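Local coordinates for protein pyridoxamine 5-phosphate-dependent dehydrase (Escherichia coli, PDB 2R0T) that removes the C3'-hydroxyl group from GDP-4-keto-6-deoxy-D-mannose in the biosynthesis of L-colitose, using a vitamin B6 cofactor and glutamate, at residues A[33-38]-A[253-258]. The protein carries 1 engineered substitution. Residues are numbered along the deposited sequence; the frame is centred on the assembly and turned at random.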
ATOM      1  N   GLY A  33       0.963  -6.181 -14.941  1.00 99.79           N
ATOM      2  CA  GLY A  33       1.445  -7.090 -15.987  1.00 39.25           C
ATOM      3  C   GLY A  33       2.576  -6.644 -16.943  1.00 35.67           C
ATOM      4  O   GLY A  33       3.675  -6.220 -16.540  1.00 55.21           O
ATOM      5  N   GLU A  34       2.285  -6.768 -18.235  1.00 63.40           N
ATOM      6  CA  GLU A  34       3.222  -6.473 -19.319  1.00 43.61           C
ATOM      7  C   GLU A  34       3.849  -5.110 -19.227  1.00 19.11           C
ATOM      8  O   GLU A  34       5.074  -4.936 -19.184  1.00 37.38           O
ATOM      9  CB  GLU A  34       2.458  -6.550 -20.639  1.00 72.95           C
ATOM     10  CG  GLU A  34       2.434  -7.955 -21.219  1.00 99.79           C
ATOM     11  CD  GLU A  34       3.492  -8.873 -20.588  1.00 99.79           C
ATOM     12  OE1 GLU A  34       4.700  -8.501 -20.548  1.00 99.79           O
ATOM     13  OE2 GLU A  34       3.108  -9.976 -20.128  1.00 99.79           O
ATOM     14  N   TYR A  35       2.940  -4.140 -19.272  1.00 28.68           N
ATOM     15  CA  TYR A  35       3.340  -2.760 -19.179  1.00 30.90           C
ATOM     16  C   TYR A  35       4.175  -2.557 -17.923  1.00 19.74           C
ATOM     17  O   TYR A  35       5.303  -2.052 -17.999  1.00 31.58           O
ATOM     18  CB  TYR A  35       2.088  -1.894 -19.209  1.00 28.51           C
ATOM     19  CG  TYR A  35       1.333  -1.996 -20.543  1.00 42.66           C
ATOM     20  CD1 TYR A  35       1.903  -1.538 -21.724  1.00 52.33           C
ATOM     21  CD2 TYR A  35       0.029  -2.476 -20.616  1.00 70.95           C
ATOM     22  CE1 TYR A  35       1.213  -1.587 -22.948  1.00 81.66           C
ATOM     23  CE2 TYR A  35      -0.670  -2.528 -21.844  1.00 99.79           C
ATOM     24  CZ  TYR A  35      -0.071  -2.080 -23.013  1.00 60.85           C
ATOM     25  OH  TYR A  35      -0.735  -2.096 -24.243  1.00 70.04           O
ATOM     26  N   VAL A  36       3.660  -2.967 -16.763  1.00 22.64           N
ATOM     27  CA  VAL A  36       4.430  -2.720 -15.555  1.00 12.78           C
ATOM     28  C   VAL A  36       5.836  -3.285 -15.768  1.00 28.70           C
ATOM     29  O   VAL A  36       6.833  -2.583 -15.600  1.00 31.54           O
ATOM     30  CB  VAL A  36       3.789  -3.352 -14.323  1.00 28.85           C
ATOM     31  CG1 VAL A  36       4.848  -3.617 -13.254  1.00 23.37           C
ATOM     32  CG2 VAL A  36       2.679  -2.452 -13.769  1.00 23.31           C
ATOM     33  N   LYS A  37       5.921  -4.536 -16.209  1.00 33.59           N
ATOM     34  CA  LYS A  37       7.225  -5.188 -16.471  1.00 17.48           C
ATOM     35  C   LYS A  37       8.068  -4.467 -17.513  1.00 34.61           C
ATOM     36  O   LYS A  37       9.271  -4.223 -17.328  1.00 23.96           O
ATOM     37  CB  LYS A  37       6.995  -6.637 -16.913  1.00 37.45           C
ATOM     38  CG  LYS A  37       8.222  -7.549 -16.858  1.00 43.32           C
ATOM     39  CD  LYS A  37       9.466  -6.818 -16.362  1.00 99.79           C
ATOM     40  CE  LYS A  37      10.584  -7.767 -15.939  1.00 94.89           C
ATOM     41  NZ  LYS A  37      11.175  -7.321 -14.640  1.00 99.79           N
ATOM     42  N   GLN A  38       7.431  -4.069 -18.605  1.00 26.61           N
ATOM     43  CA  GLN A  38       8.180  -3.313 -19.570  1.00 17.26           C
ATOM     44  C   GLN A  38       8.652  -2.037 -18.885  1.00 84.04           C
ATOM     45  O   GLN A  38       9.799  -1.607 -19.006  1.00 41.11           O
ATOM     46  CB  GLN A  38       7.259  -2.889 -20.691  1.00 14.03           C
ATOM     47  CG  GLN A  38       6.612  -4.107 -21.324  1.00 99.79           C
ATOM     48  CD  GLN A  38       5.992  -3.796 -22.680  1.00 99.79           C
ATOM     49  OE1 GLN A  38       6.407  -2.843 -23.367  1.00 99.79           O
ATOM     50  NE2 GLN A  38       4.984  -4.593 -23.073  1.00 99.79           N
ATOM     51  N   PRO A 253       1.317  -2.042  -8.427  1.00 25.74           N
ATOM     52  CA  PRO A 253       0.837  -0.896  -9.229  1.00 32.93           C
ATOM     53  C   PRO A 253      -0.148  -1.434 -10.272  1.00 27.40           C
ATOM     54  O   PRO A 253      -0.120  -2.625 -10.625  1.00 32.34           O
ATOM     55  CB  PRO A 253       2.085  -0.389  -9.964  1.00 30.97           C
ATOM     56  CG  PRO A 253       3.191  -1.476  -9.761  1.00 29.32           C
ATOM     57  CD  PRO A 253       2.616  -2.585  -8.913  1.00 19.54           C
ATOM     58  N   LEU A 254      -1.036  -0.559 -10.734  1.00 25.21           N
ATOM     59  CA  LEU A 254      -1.984  -0.954 -11.770  1.00 41.27           C
ATOM     60  C   LEU A 254      -1.327  -0.902 -13.160  1.00 21.52           C
ATOM     61  O   LEU A 254      -0.435  -0.085 -13.438  1.00 36.40           O
ATOM     62  CB  LEU A 254      -3.176  -0.019 -11.718  1.00 50.25           C
ATOM     63  CG  LEU A 254      -4.017  -0.182 -10.457  1.00 31.91           C
ATOM     64  CD1 LEU A 254      -5.045   0.893 -10.582  1.00 39.54           C
ATOM     65  CD2 LEU A 254      -4.655  -1.585 -10.450  1.00 35.16           C
ATOM     66  N   GLU A 255      -1.757  -1.797 -14.039  1.00 40.72           N
ATOM     67  CA  GLU A 255      -1.181  -1.874 -15.380  1.00 29.78           C
ATOM     68  C   GLU A 255      -1.066  -0.474 -16.054  1.00 30.58           C
ATOM     69  O   GLU A 255       0.004  -0.062 -16.529  1.00 32.32           O
ATOM     70  CB  GLU A 255      -2.000  -2.923 -16.148  1.00 28.68           C
ATOM     71  CG  GLU A 255      -1.396  -3.622 -17.329  1.00 31.84           C
ATOM     72  CD  GLU A 255       0.051  -4.012 -17.163  1.00 43.49           C
ATOM     73  OE1 GLU A 255       0.584  -3.849 -16.054  1.00 44.09           O
ATOM     74  OE2 GLU A 255       0.670  -4.444 -18.167  1.00 53.87           O
ATOM     75  N   MET A 256      -2.171   0.270 -15.986  1.00 20.87           N
ATOM     76  CA  MET A 256      -2.358   1.623 -16.485  1.00 38.31           C
ATOM     77  C   MET A 256      -1.280   2.597 -16.068  1.00 30.02           C
ATOM     78  O   MET A 256      -1.011   3.556 -16.804  1.00 39.71           O
ATOM     79  CB  MET A 256      -3.654   2.173 -15.899  1.00 26.09           C
ATOM     80  CG  MET A 256      -4.536   2.854 -16.869  1.00 34.83           C
ATOM     81  SD  MET A 256      -6.233   2.734 -16.175  1.00 43.57           S
ATOM     82  CE  MET A 256      -6.892   1.532 -17.191  1.00 42.23           C
ATOM     83  N   SER A 257      -0.812   2.481 -14.827  1.00 15.35           N
ATOM     84  CA  SER A 257       0.267   3.367 -14.379  1.00 26.61           C
ATOM     85  C   SER A 257       1.582   2.935 -15.052  1.00 16.09           C
ATOM     86  O   SER A 257       2.478   3.752 -15.279  1.00 18.94           O
ATOM     87  CB  SER A 257       0.428   3.324 -12.849  1.00 26.64           C
ATOM     88  OG  SER A 257      -0.792   3.667 -12.212  1.00 31.36           O
ATOM     89  N   GLY A 258       1.721   1.651 -15.337  1.00 15.66           N
ATOM     90  CA  GLY A 258       2.933   1.143 -15.991  1.00 23.90           C
ATOM     91  C   GLY A 258       2.993   1.685 -17.410  1.00 23.38           C
ATOM     92  O   GLY A 258       3.979   2.292 -17.830  1.00 31.88           O
TER
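The carboxylate of Glu255 sits against the start of helix 34-47 and accepts three backbone N-H groups at its N-terminus, from the N-cap residue Gly33 and from Tyr35 and Val36. Glu255 OE2 takes the N-H of Tyr35, N to OE2 2.5 Å, a short but bent bond (131° at the hydrogen) that arrives on the syn side. Glu255 OE1 serves two donors from opposite faces of the carboxylate plane: Gly33 N at 2.6 Å, well above the plane, and Val36 N at 3.3 Å, nearer the plane and on the syn side. A glutamate suits this place because its two oxygens can satisfy several N-H groups that the first turn leaves without helical acceptors, and the positive end of the helix dipole would be expected to stabilise its negative charge. With CG anti to the backbone N (chi1 -157°) and a bend at chi2, the chain of Glu255 turns its end toward the neighbouring helix.

Packing is tight around this buried group. Tyr35 lays CD2 3.2 Å from Glu255 OE2, its ring turned 44° from the carboxylate, while CG of Glu255 lies at the ring edge. The CG2 methyl of beta-branched Val36 approaches Glu255 OE1 at 3.4 Å and meets CG of Pro253 at 4.2 Å, an apolar contact beside the charge. Gly258, having no side chain, lets its CA come 4.2 Å from CA of Val36.

The solvent side is looser: Glu34 is exposed and poorly ordered, its carboxylate leading away. Deeper in, Val36 and Pro253 both touch Met54 of strand 51-55. At the subunit interface, Met256 packs on Met256 of the second subunit. The whole is a glutamate, far off in sequence, accepting N-H groups at a helix N-terminus, joining helix 34-47 to the start of the long helix 255-286 in this aspartate aminotransferase-like fold.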